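Local coordinates for protein endonuclease IV (Thermus thermophilus, PDB 3AAM) that cleaves DNA at abasic sites during base excision repair, leaving a 3'-hydroxyl and a 5'-terminal sugar phosphate, and also acts as a 3'-5' exonuclease, at residues A[49-54]-A[98-103]; A[72-77]-A[105-110]; A[167-172]-A[202-207]; A[219-224]-A[257-262]. All coordinates share one frame; numbering follows the deposited sequence.

How the contacts relate
Contact 3 is the core of the set: two neighbouring barrel strands, all touching residues buried, held by backbone hydrogen bonds beside the manganese. Contact 1, its centre about 19 Å from the chain centre, is also largely buried but belongs to the outer helical layer and is almost wholly apolar. Contacts 2 and 4 are partly buried and mix loop hydrogen bonds with apolar packing. Helix 82-100 of contact 1 leads into strand 104-107 of contact 2, whose Val106 packs on Cys167 and His204 of contact 3. Strands 202-208 and 219-220 tie contacts 3 and 4 through Asp207 and Ala220, and each of these two contacts contributes a histidine to the same metal.

Contact 1 (A[49-54]-A[98-103]); sequences AEVEAF and ALLGVE
Phe54 meets Leu100 with the two side chains crossing at about a right angle. With CG anti to the backbone N (chi1 -178°), the phenyl group reaches from helix 48-60 to the end of helix 82-100, and Leu100 CD2 settles against the root of the ring, 3.7 Å from Phe54 CG. Farther out, the ring turns its edge to a backbone carbonyl: Leu100 O lies near the ring plane, 3.5 Å from Phe54 CD2, where the slightly positive rim of a phenyl group suits an oxygen better than its face would. The Val102 side chain also crosses Phe54 at about a right angle, its CG2 4.0 Å from Phe54 CE2 at the far end of the ring. A long flat side chain is apt here, since it can touch the last turn of the facing helix and the residue beyond it together.

These are successive outer helices of a TIM barrel, and helix 82-100 finishes in a Schellman motif. Gly101 supplies the positive phi (82°) that a residue with a CB would find strained, and the chain then turns so that Val102 packs on Ala66 and Ile68 of strand 66-69. Helix 15-26 adds Val16 and Val20 to the surroundings of Phe54.

One turn before Phe54, Val51 works differently. Its CG1 branch presses on the backbone, tightly, at 3.2 Å from Leu99 O, while CG2 comes only within 4.5 Å of Leu100 CD2. A short branched residue fits where the backbones are near, the CA atoms of Val51 and Leu100 being 5.6 Å apart. Leu99 O also accepts a hydrogen bond from Arg55 NE.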
loop_
_atom_site.group_PDB
_atom_site.type_symbol
_atom_site.label_atom_id
_atom_site.label_comp_id
_atom_site.label_asym_id
_atom_site.label_seq_id
_atom_site.Cartn_x
_atom_site.Cartn_y
_atom_site.Cartn_z
ATOM N N ALA A 49 16.111 17.578 -11.244
ATOM C CA ALA A 49 15.641 17.375 -12.607
ATOM C C ALA A 49 14.672 16.201 -12.661
ATOM O O ALA A 49 13.668 16.253 -13.369
ATOM C CB ALA A 49 16.819 17.126 -13.538
ATOM N N GLU A 50 14.969 15.144 -11.910
ATOM C CA GLU A 50 14.089 13.981 -11.894
ATOM C C GLU A 50 12.779 14.346 -11.198
ATOM O O GLU A 50 11.705 13.903 -11.605
ATOM C CB GLU A 50 14.749 12.798 -11.177
ATOM C CG GLU A 50 14.045 11.470 -11.464
ATOM C CD GLU A 50 14.771 10.252 -10.910
ATOM O OE1 GLU A 50 15.997 10.132 -11.109
ATOM O OE2 GLU A 50 14.107 9.398 -10.288
ATOM N N VAL A 51 12.869 15.157 -10.146
ATOM C CA VAL A 51 11.673 15.583 -9.427
ATOM C C VAL A 51 10.771 16.368 -10.376
ATOM O O VAL A 51 9.562 16.141 -10.434
ATOM C CB VAL A 51 12.034 16.484 -8.220
ATOM C CG1 VAL A 51 10.770 16.949 -7.518
ATOM C CG2 VAL A 51 12.923 15.723 -7.249
ATOM N N GLU A 52 11.369 17.293 -11.126
ATOM C CA GLU A 52 10.623 18.113 -12.075
ATOM C C GLU A 52 9.969 17.255 -13.153
ATOM O O GLU A 52 8.819 17.484 -13.523
ATOM C CB GLU A 52 11.560 19.140 -12.724
ATOM C CG GLU A 52 10.885 20.229 -13.566
ATOM C CD GLU A 52 10.415 19.748 -14.930
ATOM O OE1 GLU A 52 11.159 18.991 -15.592
ATOM O OE2 GLU A 52 9.306 20.141 -15.352
ATOM N N ALA A 53 10.704 16.268 -13.654
ATOM C CA ALA A 53 10.182 15.386 -14.692
ATOM C C ALA A 53 9.003 14.562 -14.182
ATOM O O ALA A 53 7.989 14.424 -14.865
ATOM C CB ALA A 53 11.287 14.467 -15.198
ATOM N N PHE A 54 9.141 14.023 -12.976
ATOM C CA PHE A 54 8.092 13.214 -12.362
ATOM C C PHE A 54 6.807 14.027 -12.226
ATOM O O PHE A 54 5.738 13.603 -12.667
ATOM C CB PHE A 54 8.547 12.741 -10.979
ATOM C CG PHE A 54 7.550 11.860 -10.278
ATOM C CD1 PHE A 54 7.538 10.488 -10.499
ATOM C CD2 PHE A 54 6.613 12.407 -9.412
ATOM C CE1 PHE A 54 6.604 9.673 -9.865
ATOM C CE2 PHE A 54 5.675 11.601 -8.774
ATOM C CZ PHE A 54 5.671 10.231 -9.001
ATOM N N ALA A 98 7.474 13.563 -0.326
ATOM C CA ALA A 98 7.174 14.990 -0.246
ATOM C C ALA A 98 7.767 15.727 -1.444
ATOM O O ALA A 98 7.114 16.577 -2.046
ATOM C CB ALA A 98 7.716 15.577 1.056
ATOM N N LEU A 99 9.006 15.396 -1.788
ATOM C CA LEU A 99 9.665 16.032 -2.921
ATOM C C LEU A 99 8.929 15.741 -4.222
ATOM O O LEU A 99 8.747 16.626 -5.059
ATOM C CB LEU A 99 11.111 15.543 -3.037
ATOM C CG LEU A 99 12.120 16.088 -2.026
ATOM C CD1 LEU A 99 13.437 15.342 -2.161
ATOM C CD2 LEU A 99 12.322 17.579 -2.266
ATOM N N LEU A 100 8.498 14.497 -4.385
ATOM C CA LEU A 100 7.801 14.093 -5.597
ATOM C C LEU A 100 6.340 14.517 -5.660
ATOM O O LEU A 100 5.732 14.481 -6.722
ATOM C CB LEU A 100 7.896 12.575 -5.765
ATOM C CG LEU A 100 9.303 12.045 -6.056
ATOM C CD1 LEU A 100 9.309 10.526 -6.013
ATOM C CD2 LEU A 100 9.755 12.550 -7.422
ATOM N N GLY A 101 5.777 14.921 -4.527
ATOM C CA GLY A 101 4.383 15.316 -4.508
ATOM C C GLY A 101 3.474 14.103 -4.400
ATOM O O GLY A 101 2.289 14.172 -4.728
ATOM N N VAL A 102 4.041 12.980 -3.962
ATOM C CA VAL A 102 3.283 11.742 -3.783
ATOM C C VAL A 102 2.518 11.887 -2.470
ATOM O O VAL A 102 3.115 12.133 -1.426
ATOM C CB VAL A 102 4.227 10.522 -3.718
ATOM C CG1 VAL A 102 3.447 9.276 -3.325
ATOM C CG2 VAL A 102 4.898 10.312 -5.076
ATOM N N GLU A 103 1.200 11.723 -2.519
ATOM C CA GLU A 103 0.383 11.905 -1.326
ATOM C C GLU A 103 0.417 10.816 -0.262
ATOM O O GLU A 103 0.119 11.094 0.898
ATOM C CB GLU A 103 -1.075 12.159 -1.725
ATOM C CG GLU A 103 -1.960 12.600 -0.563
ATOM C CD GLU A 103 -3.368 12.955 -0.997
ATOM O OE1 GLU A 103 -3.522 13.854 -1.850
ATOM O OE2 GLU A 103 -4.323 12.337 -0.484
#

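Contact 2 (A[72-77]-A[105-110]); sequences YLVNLG and VVVHPG
At the C-terminal end of barrel strand 104-107, where loops form the active-site mouth, His108 lays its imidazole edge against the backbone of loop 72-77. Its NE2 donates to Val74 O at 2.6 Å. The bond is short and somewhat bent (138° at the hydrogen); the donor lies in the carbonyl plane, although the oxygen is tilted 20° from the ring plane. The side chain gets there with CG between its own backbone N and carbonyl carbon (chi1 58°), and Tyr72 O approaches the same ring edge, 3.2 Å from His108 CE1.

Val74 O has a second donor: water 1, which also donates to His108 O and accepts from Leu76 N, stitching the two backbones together. A loop after one TIM-barrel strand is thus bound to the end of the next, close to the metal site: between nearest atoms, the His108 side chain is about 6 Å from that of His172 and about 4 Å from a phosphate probably from the crystallisation liquor.

Farther along, Asn75 makes an Asx turn, its OD1 accepting from Gly77 N at 3.0 Å and from Ser111 N. The same oxygen sits 3.3 Å from Gly110 CA, where any CB would clash, and Gly110 also has the positive phi that glycine tolerates. Alongside these polar contacts, the compact Val74 and Val107 side chains cross at about a right angle, CG1 to CG2 4.0 Å. Leu76 CB rests against a carbonyl, Pro109 O.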
loop_
_atom_site.group_PDB
_atom_site.type_symbol
_atom_site.label_atom_id
_atom_site.label_comp_id
_atom_site.label_asym_id
_atom_site.label_seq_id
_atom_site.Cartn_x
_atom_site.Cartn_y
_atom_site.Cartn_z
ATOM N N TYR A 72 10.233 -3.962 2.627
ATOM C CA TYR A 72 9.834 -5.005 3.556
ATOM C C TYR A 72 10.866 -5.054 4.682
ATOM O O TYR A 72 10.618 -5.619 5.746
ATOM C CB TYR A 72 9.780 -6.354 2.832
ATOM C CG TYR A 72 11.109 -6.780 2.246
ATOM C CD1 TYR A 72 12.064 -7.437 3.022
ATOM C CD2 TYR A 72 11.423 -6.504 0.915
ATOM C CE1 TYR A 72 13.298 -7.807 2.488
ATOM C CE2 TYR A 72 12.650 -6.868 0.372
ATOM C CZ TYR A 72 13.584 -7.519 1.163
ATOM O OH TYR A 72 14.798 -7.885 0.625
ATOM N N LEU A 73 12.027 -4.451 4.431
ATOM C CA LEU A 73 13.108 -4.418 5.407
ATOM C C LEU A 73 12.721 -3.631 6.647
ATOM O O LEU A 73 13.218 -3.891 7.739
ATOM C CB LEU A 73 14.363 -3.784 4.798
ATOM C CG LEU A 73 15.084 -4.584 3.716
ATOM C CD1 LEU A 73 16.270 -3.779 3.202
ATOM C CD2 LEU A 73 15.537 -5.922 4.287
ATOM N N VAL A 74 11.836 -2.661 6.471
ATOM C CA VAL A 74 11.415 -1.830 7.587
ATOM C C VAL A 74 10.630 -2.609 8.635
ATOM O O VAL A 74 9.621 -3.242 8.327
ATOM C CB VAL A 74 10.556 -0.645 7.094
ATOM C CG1 VAL A 74 10.104 0.199 8.275
ATOM C CG2 VAL A 74 11.359 0.201 6.122
ATOM N N ASN A 75 11.113 -2.581 9.873
ATOM C CA ASN A 75 10.425 -3.249 10.971
ATOM C C ASN A 75 10.337 -2.286 12.149
ATOM O O ASN A 75 11.239 -2.214 12.985
ATOM C CB ASN A 75 11.155 -4.524 11.400
ATOM C CG ASN A 75 10.422 -5.256 12.514
ATOM O OD1 ASN A 75 9.345 -4.837 12.942
ATOM N ND2 ASN A 75 11.002 -6.354 12.986
ATOM N N LEU A 76 9.238 -1.546 12.206
ATOM C CA LEU A 76 9.024 -0.569 13.262
ATOM C C LEU A 76 8.793 -1.198 14.632
ATOM O O LEU A 76 8.700 -0.486 15.628
ATOM C CB LEU A 76 7.837 0.326 12.902
ATOM C CG LEU A 76 7.955 1.065 11.565
ATOM C CD1 LEU A 76 6.626 1.746 11.260
ATOM C CD2 LEU A 76 9.096 2.077 11.608
ATOM N N GLY A 77 8.715 -2.525 14.680
ATOM C CA GLY A 77 8.508 -3.200 15.951
ATOM C C GLY A 77 9.789 -3.765 16.542
ATOM O O GLY A 77 9.786 -4.300 17.651
ATOM N N VAL A 105 2.408 7.195 1.576
ATOM C CA VAL A 105 3.523 6.280 1.801
ATOM C C VAL A 105 2.893 5.169 2.637
ATOM O O VAL A 105 2.240 5.445 3.641
ATOM C CB VAL A 105 4.678 6.929 2.605
ATOM C CG1 VAL A 105 5.690 5.863 3.021
ATOM C CG2 VAL A 105 5.358 7.989 1.763
ATOM N N VAL A 106 3.067 3.920 2.219
ATOM C CA VAL A 106 2.485 2.796 2.944
ATOM C C VAL A 106 3.571 1.858 3.457
ATOM O O VAL A 106 4.551 1.584 2.762
ATOM C CB VAL A 106 1.479 2.028 2.039
ATOM C CG1 VAL A 106 2.183 1.500 0.798
ATOM C CG2 VAL A 106 0.828 0.902 2.815
ATOM N N VAL A 107 3.389 1.367 4.679
ATOM C CA VAL A 107 4.365 0.490 5.308
ATOM C C VAL A 107 3.675 -0.602 6.102
ATOM O O VAL A 107 2.567 -0.404 6.594
ATOM C CB VAL A 107 5.264 1.305 6.275
ATOM C CG1 VAL A 107 4.412 1.944 7.358
ATOM C CG2 VAL A 107 6.334 0.410 6.890
ATOM N N HIS A 108 4.308 -1.767 6.212
ATOM C CA HIS A 108 3.709 -2.810 7.026
ATOM C C HIS A 108 4.138 -2.468 8.458
ATOM O O HIS A 108 5.202 -1.888 8.671
ATOM C CB HIS A 108 4.154 -4.220 6.576
ATOM C CG HIS A 108 5.633 -4.459 6.606
ATOM N ND1 HIS A 108 6.191 -5.656 6.206
ATOM C CD2 HIS A 108 6.668 -3.672 6.983
ATOM C CE1 HIS A 108 7.505 -5.595 6.336
ATOM N NE2 HIS A 108 7.820 -4.401 6.807
ATOM N N PRO A 109 3.294 -2.779 9.453
ATOM C CA PRO A 109 3.578 -2.493 10.865
ATOM C C PRO A 109 4.871 -3.060 11.428
ATOM O O PRO A 109 5.566 -2.390 12.196
ATOM C CB PRO A 109 2.356 -3.061 11.584
ATOM C CG PRO A 109 1.278 -2.923 10.580
ATOM C CD PRO A 109 1.948 -3.355 9.303
ATOM N N GLY A 110 5.190 -4.292 11.048
ATOM C CA GLY A 110 6.385 -4.936 11.557
ATOM C C GLY A 110 5.995 -5.962 12.607
ATOM O O GLY A 110 4.826 -6.350 12.695
HETATM O O HOH W 1 7.608 -2.133 9.902
#

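Contact 3 (A[167-172]-A[202-207]); sequences CLDTCH and VVHLND. With MN (manganese (II) ion), chain B.
Leu168 pairs with Val203, and Asp169 with His204, in the parallel register of neighbouring TIM-barrel strands. The backbone bonds run from Leu168 N to Val202 O and from His204 N to Leu168 O, the latter 2.7 Å. The pairing passes the strand end, as Thr170 N, already helical, meets His204 O nearly along its C=O axis at 3.1 Å.

Side-chain bonds continue it. Thr170 OG1, between its backbone N and carbonyl carbon (chi1 45°), donates to Asn206 O at 2.8 Å, while the methyl CG2 packs on Leu205 CD1; threonine suits a place needing both. Asp169 is the N-cap of helix 170-176: its OD1 takes His172 N at 2.9 Å, from above the carboxylate plane, and more weakly Cys171 N.

A sulfur-aromatic contact lies on the face carrying Cys167, Asp169 and His204: Cys167 SG sits over the His204 ring, 3.6 Å from its centroid. Separately, the Asp169 carboxylate covers the His172 ring, CG 3.4 Å above its centre.

Metal bonding comes last: His172 NE2 holds manganese at 2.2 Å, alongside Asp217 and His219. An alanine in place of Asp169 would leave the amides of Cys171 and His172 without their cap and would probably let the metal ligand shift. The chemistry thus implies a second shell: Asp169 braces one side of His172, and the bond from His172 ND1 to Asn140 O helps to fix the ring's rotation.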
loop_
_atom_site.group_PDB
_atom_site.type_symbol
_atom_site.label_atom_id
_atom_site.label_comp_id
_atom_site.label_asym_id
_atom_site.label_seq_id
_atom_site.Cartn_x
_atom_site.Cartn_y
_atom_site.Cartn_z
ATOM N N CYS A 167 -4.136 1.328 5.242
ATOM C CA CYS A 167 -4.190 0.708 3.929
ATOM C C CYS A 167 -4.697 -0.709 4.170
ATOM O O CYS A 167 -4.079 -1.484 4.896
ATOM C CB CYS A 167 -2.810 0.634 3.269
ATOM S SG CYS A 167 -2.816 -0.391 1.763
ATOM N N LEU A 168 -5.836 -1.040 3.581
ATOM C CA LEU A 168 -6.390 -2.373 3.732
ATOM C C LEU A 168 -5.815 -3.312 2.685
ATOM O O LEU A 168 -5.872 -3.018 1.490
ATOM C CB LEU A 168 -7.908 -2.344 3.563
ATOM C CG LEU A 168 -8.552 -3.713 3.320
ATOM C CD1 LEU A 168 -8.449 -4.566 4.585
ATOM C CD2 LEU A 168 -10.001 -3.531 2.898
ATOM N N ASP A 169 -5.242 -4.425 3.133
ATOM C CA ASP A 169 -4.735 -5.426 2.207
ATOM C C ASP A 169 -5.672 -6.617 2.381
ATOM O O ASP A 169 -5.753 -7.215 3.457
ATOM C CB ASP A 169 -3.293 -5.830 2.524
ATOM C CG ASP A 169 -2.734 -6.815 1.508
ATOM O OD1 ASP A 169 -3.364 -7.878 1.302
ATOM O OD2 ASP A 169 -1.674 -6.529 0.908
ATOM N N THR A 170 -6.405 -6.939 1.323
ATOM C CA THR A 170 -7.361 -8.038 1.357
ATOM C C THR A 170 -6.733 -9.419 1.545
ATOM O O THR A 170 -7.353 -10.311 2.129
ATOM C CB THR A 170 -8.198 -8.034 0.081
ATOM O OG1 THR A 170 -7.330 -7.842 -1.043
ATOM C CG2 THR A 170 -9.222 -6.905 0.122
ATOM N N CYS A 171 -5.517 -9.605 1.043
ATOM C CA CYS A 171 -4.832 -10.887 1.195
ATOM C C CYS A 171 -4.474 -11.048 2.662
ATOM O O CYS A 171 -4.719 -12.095 3.265
ATOM C CB CYS A 171 -3.554 -10.924 0.348
ATOM S SG CYS A 171 -2.548 -12.422 0.569
ATOM N N HIS A 172 -3.894 -10.001 3.239
ATOM C CA HIS A 172 -3.513 -10.031 4.648
ATOM C C HIS A 172 -4.729 -10.285 5.531
ATOM O O HIS A 172 -4.672 -11.090 6.464
ATOM C CB HIS A 172 -2.873 -8.706 5.056
ATOM C CG HIS A 172 -1.572 -8.423 4.373
ATOM N ND1 HIS A 172 -0.859 -7.266 4.590
ATOM C CD2 HIS A 172 -0.859 -9.142 3.472
ATOM C CE1 HIS A 172 0.237 -7.281 3.852
ATOM N NE2 HIS A 172 0.260 -8.407 3.164
ATOM N N VAL A 202 -6.296 3.920 0.578
ATOM C CA VAL A 202 -5.716 2.983 -0.368
ATOM C C VAL A 202 -5.975 1.543 0.030
ATOM O O VAL A 202 -5.915 1.187 1.208
ATOM C CB VAL A 202 -4.183 3.188 -0.478
ATOM C CG1 VAL A 202 -3.599 2.208 -1.482
ATOM C CG2 VAL A 202 -3.872 4.623 -0.879
ATOM N N VAL A 203 -6.265 0.720 -0.970
ATOM C CA VAL A 203 -6.512 -0.693 -0.752
ATOM C C VAL A 203 -5.531 -1.512 -1.584
ATOM O O VAL A 203 -5.378 -1.268 -2.785
ATOM C CB VAL A 203 -7.945 -1.099 -1.193
ATOM C CG1 VAL A 203 -8.113 -2.615 -1.066
ATOM C CG2 VAL A 203 -8.990 -0.370 -0.354
ATOM N N HIS A 204 -4.834 -2.446 -0.945
ATOM C CA HIS A 204 -3.946 -3.343 -1.684
ATOM C C HIS A 204 -4.874 -4.528 -1.939
ATOM O O HIS A 204 -5.074 -5.380 -1.067
ATOM C CB HIS A 204 -2.738 -3.770 -0.840
ATOM C CG HIS A 204 -1.660 -2.734 -0.749
ATOM N ND1 HIS A 204 -1.466 -1.766 -1.713
ATOM C CD2 HIS A 204 -0.686 -2.546 0.173
ATOM C CE1 HIS A 204 -0.421 -1.025 -1.385
ATOM N NE2 HIS A 204 0.071 -1.479 -0.246
ATOM N N LEU A 205 -5.464 -4.543 -3.133
ATOM C CA LEU A 205 -6.432 -5.553 -3.537
ATOM C C LEU A 205 -5.783 -6.837 -4.032
ATOM O O LEU A 205 -5.971 -7.251 -5.174
ATOM C CB LEU A 205 -7.348 -4.970 -4.620
ATOM C CG LEU A 205 -8.699 -5.655 -4.844
ATOM C CD1 LEU A 205 -9.616 -5.398 -3.648
ATOM C CD2 LEU A 205 -9.333 -5.118 -6.115
ATOM N N ASN A 206 -5.016 -7.458 -3.149
ATOM C CA ASN A 206 -4.320 -8.700 -3.453
ATOM C C ASN A 206 -5.185 -9.929 -3.207
ATOM O O ASN A 206 -5.908 -9.988 -2.213
ATOM C CB ASN A 206 -3.073 -8.817 -2.570
ATOM C CG ASN A 206 -2.058 -7.733 -2.850
ATOM O OD1 ASN A 206 -1.539 -7.093 -1.932
ATOM N ND2 ASN A 206 -1.763 -7.525 -4.119
ATOM N N ASP A 207 -5.132 -10.906 -4.108
ATOM C CA ASP A 207 -5.875 -12.127 -3.853
ATOM C C ASP A 207 -4.887 -12.921 -3.000
ATOM O O ASP A 207 -3.742 -12.498 -2.823
ATOM C CB ASP A 207 -6.225 -12.886 -5.132
ATOM C CG ASP A 207 -7.368 -13.875 -4.919
ATOM O OD1 ASP A 207 -7.494 -14.406 -3.791
ATOM O OD2 ASP A 207 -8.135 -14.132 -5.874
HETATM MN MN MN B . 1.814 -9.149 1.724
HETATM O O HOH W 2 3.962 -10.035 0.773
#

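Contact 4 (A[219-224]-A[257-262]); sequences HAHLLQ and AWNLRV. With MN (manganese (II) ion), chain B.
A type II turn from His221 to Gln224, closed by Gln224 N to His221 O at 3.0 Å, sets the loop after strand 219-220 against helix 253-267. Leu223 occupies its positive-phi position (67°).

The turn leaves Leu222 O facing Trp258, whose NE1 donates to it at 2.8 Å in an almost straight bond (166°) close to the indole plane. Gln224 comes over a face of the same ring: its NE2 is 3.2 Å from Trp258 CE2, with the amide standing almost perpendicular to the indole, so polar hydrogens would probably meet the pi cloud. Tryptophan suits the place by offering both a donor and a broad surface.

One turn along the helix, Val262 CG1 touches Leu222 CB at 3.8 Å, and Val262 CG2 meets Leu223 CD1. The Asn259 amide lies by the His221 ring and the Leu222 backbone N; a leucine here would probably leave Leu222 N facing hydrocarbon instead of a polar neighbour. His221 ND1 would keep its bond to Thr249 OG1.

Leu222 also packs on Phe263 and Trp266 of helix 253-267, Asn259 touches Phe6 of strand 3-6, and His219, at the other end of segment 219-224, binds manganese beside strand 202-208.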
loop_
_atom_site.group_PDB
_atom_site.type_symbol
_atom_site.label_atom_id
_atom_site.label_comp_id
_atom_site.label_asym_id
_atom_site.label_seq_id
_atom_site.Cartn_x
_atom_site.Cartn_y
_atom_site.Cartn_z
ATOM N N HIS A 219 0.559 -13.224 -2.064
ATOM C CA HIS A 219 -0.345 -12.569 -3.009
ATOM C C HIS A 219 -0.581 -13.391 -4.270
ATOM O O HIS A 219 0.286 -14.149 -4.702
ATOM C CB HIS A 219 0.202 -11.208 -3.448
ATOM C CG HIS A 219 0.583 -10.297 -2.323
ATOM N ND1 HIS A 219 1.183 -9.075 -2.540
ATOM C CD2 HIS A 219 0.476 -10.430 -0.980
ATOM C CE1 HIS A 219 1.433 -8.496 -1.379
ATOM N NE2 HIS A 219 1.014 -9.299 -0.417
ATOM N N ALA A 220 -1.763 -13.219 -4.851
ATOM C CA ALA A 220 -2.137 -13.890 -6.086
ATOM C C ALA A 220 -2.844 -12.876 -6.980
ATOM O O ALA A 220 -3.475 -11.939 -6.484
ATOM C CB ALA A 220 -3.067 -15.063 -5.796
ATOM N N HIS A 221 -2.719 -13.063 -8.291
ATOM C CA HIS A 221 -3.358 -12.182 -9.267
ATOM C C HIS A 221 -4.873 -12.236 -9.086
ATOM O O HIS A 221 -5.401 -13.144 -8.438
ATOM C CB HIS A 221 -3.028 -12.628 -10.695
ATOM C CG HIS A 221 -1.570 -12.586 -11.030
ATOM N ND1 HIS A 221 -0.820 -11.432 -10.957
ATOM C CD2 HIS A 221 -0.728 -13.554 -11.463
ATOM C CE1 HIS A 221 0.420 -11.689 -11.331
ATOM N NE2 HIS A 221 0.504 -12.971 -11.643
ATOM N N LEU A 222 -5.573 -11.268 -9.666
ATOM C CA LEU A 222 -7.026 -11.241 -9.570
ATOM C C LEU A 222 -7.601 -12.528 -10.158
ATOM O O LEU A 222 -7.152 -13.002 -11.203
ATOM C CB LEU A 222 -7.578 -10.021 -10.308
ATOM C CG LEU A 222 -7.037 -8.683 -9.793
ATOM C CD1 LEU A 222 -7.602 -7.553 -10.635
ATOM C CD2 LEU A 222 -7.399 -8.498 -8.326
ATOM N N LEU A 223 -8.584 -13.089 -9.460
ATOM C CA LEU A 223 -9.254 -14.333 -9.849
ATOM C C LEU A 223 -8.370 -15.577 -9.788
ATOM O O LEU A 223 -8.822 -16.669 -10.126
ATOM C CB LEU A 223 -9.858 -14.213 -11.256
ATOM C CG LEU A 223 -10.975 -13.180 -11.446
ATOM C CD1 LEU A 223 -11.598 -13.351 -12.833
ATOM C CD2 LEU A 223 -12.037 -13.358 -10.373
ATOM N N GLN A 224 -7.124 -15.429 -9.342
ATOM C CA GLN A 224 -6.219 -16.572 -9.270
ATOM C C GLN A 224 -5.941 -17.074 -7.854
ATOM O O GLN A 224 -5.136 -17.988 -7.658
ATOM C CB GLN A 224 -4.897 -16.240 -9.965
ATOM C CG GLN A 224 -5.029 -16.071 -11.471
ATOM C CD GLN A 224 -3.692 -15.876 -12.152
ATOM O OE1 GLN A 224 -2.652 -16.259 -11.615
ATOM N NE2 GLN A 224 -3.713 -15.300 -13.349
ATOM N N ALA A 257 -1.836 -7.956 -18.633
ATOM C CA ALA A 257 -3.026 -8.041 -19.479
ATOM C C ALA A 257 -4.172 -8.718 -18.743
ATOM O O ALA A 257 -5.315 -8.266 -18.817
ATOM C CB ALA A 257 -2.709 -8.800 -20.769
ATOM N N TRP A 258 -3.861 -9.807 -18.046
ATOM C CA TRP A 258 -4.857 -10.551 -17.277
ATOM C C TRP A 258 -5.490 -9.655 -16.215
ATOM O O TRP A 258 -6.712 -9.499 -16.153
ATOM C CB TRP A 258 -4.193 -11.767 -16.608
ATOM C CG TRP A 258 -5.080 -12.545 -15.658
ATOM C CD1 TRP A 258 -5.536 -12.135 -14.434
ATOM C CD2 TRP A 258 -5.604 -13.867 -15.855
ATOM N NE1 TRP A 258 -6.309 -13.115 -13.859
ATOM C CE2 TRP A 258 -6.370 -14.188 -14.710
ATOM C CE3 TRP A 258 -5.505 -14.810 -16.888
ATOM C CZ2 TRP A 258 -7.033 -15.411 -14.570
ATOM C CZ3 TRP A 258 -6.166 -16.026 -16.747
ATOM C CH2 TRP A 258 -6.920 -16.314 -15.595
ATOM N N ASN A 259 -4.652 -9.060 -15.379
ATOM C CA ASN A 259 -5.150 -8.205 -14.316
ATOM C C ASN A 259 -5.917 -6.988 -14.809
ATOM O O ASN A 259 -6.930 -6.622 -14.222
ATOM C CB ASN A 259 -3.988 -7.794 -13.415
ATOM C CG ASN A 259 -3.434 -8.967 -12.628
ATOM O OD1 ASN A 259 -2.220 -9.164 -12.544
ATOM N ND2 ASN A 259 -4.329 -9.755 -12.039
ATOM N N LEU A 260 -5.445 -6.348 -15.874
ATOM C CA LEU A 260 -6.146 -5.181 -16.396
ATOM C C LEU A 260 -7.510 -5.568 -16.962
ATOM O O LEU A 260 -8.487 -4.834 -16.811
ATOM C CB LEU A 260 -5.303 -4.479 -17.466
ATOM C CG LEU A 260 -4.066 -3.758 -16.923
ATOM C CD1 LEU A 260 -3.232 -3.218 -18.069
ATOM C CD2 LEU A 260 -4.500 -2.631 -15.993
ATOM N N ARG A 261 -7.585 -6.726 -17.609
ATOM C CA ARG A 261 -8.854 -7.174 -18.162
ATOM C C ARG A 261 -9.859 -7.433 -17.039
ATOM O O ARG A 261 -11.043 -7.137 -17.182
ATOM C CB ARG A 261 -8.638 -8.421 -19.030
ATOM C CG ARG A 261 -8.137 -8.074 -20.440
ATOM C CD ARG A 261 -7.440 -9.249 -21.106
ATOM N NE ARG A 261 -8.291 -10.434 -21.155
ATOM C CZ ARG A 261 -9.202 -10.677 -22.093
ATOM N NH1 ARG A 261 -9.395 -9.818 -23.084
ATOM N NH2 ARG A 261 -9.924 -11.786 -22.035
ATOM N N VAL A 262 -9.391 -7.956 -15.910
ATOM C CA VAL A 262 -10.295 -8.202 -14.790
ATOM C C VAL A 262 -10.714 -6.875 -14.131
ATOM O O VAL A 262 -11.893 -6.658 -13.865
ATOM C CB VAL A 262 -9.647 -9.145 -13.755
ATOM C CG1 VAL A 262 -10.593 -9.351 -12.574
ATOM C CG2 VAL A 262 -9.341 -10.490 -14.415
HETATM MN MN MN B . 1.814 -9.149 1.724
HETATM O O HOH W 2 3.962 -10.035 0.773
#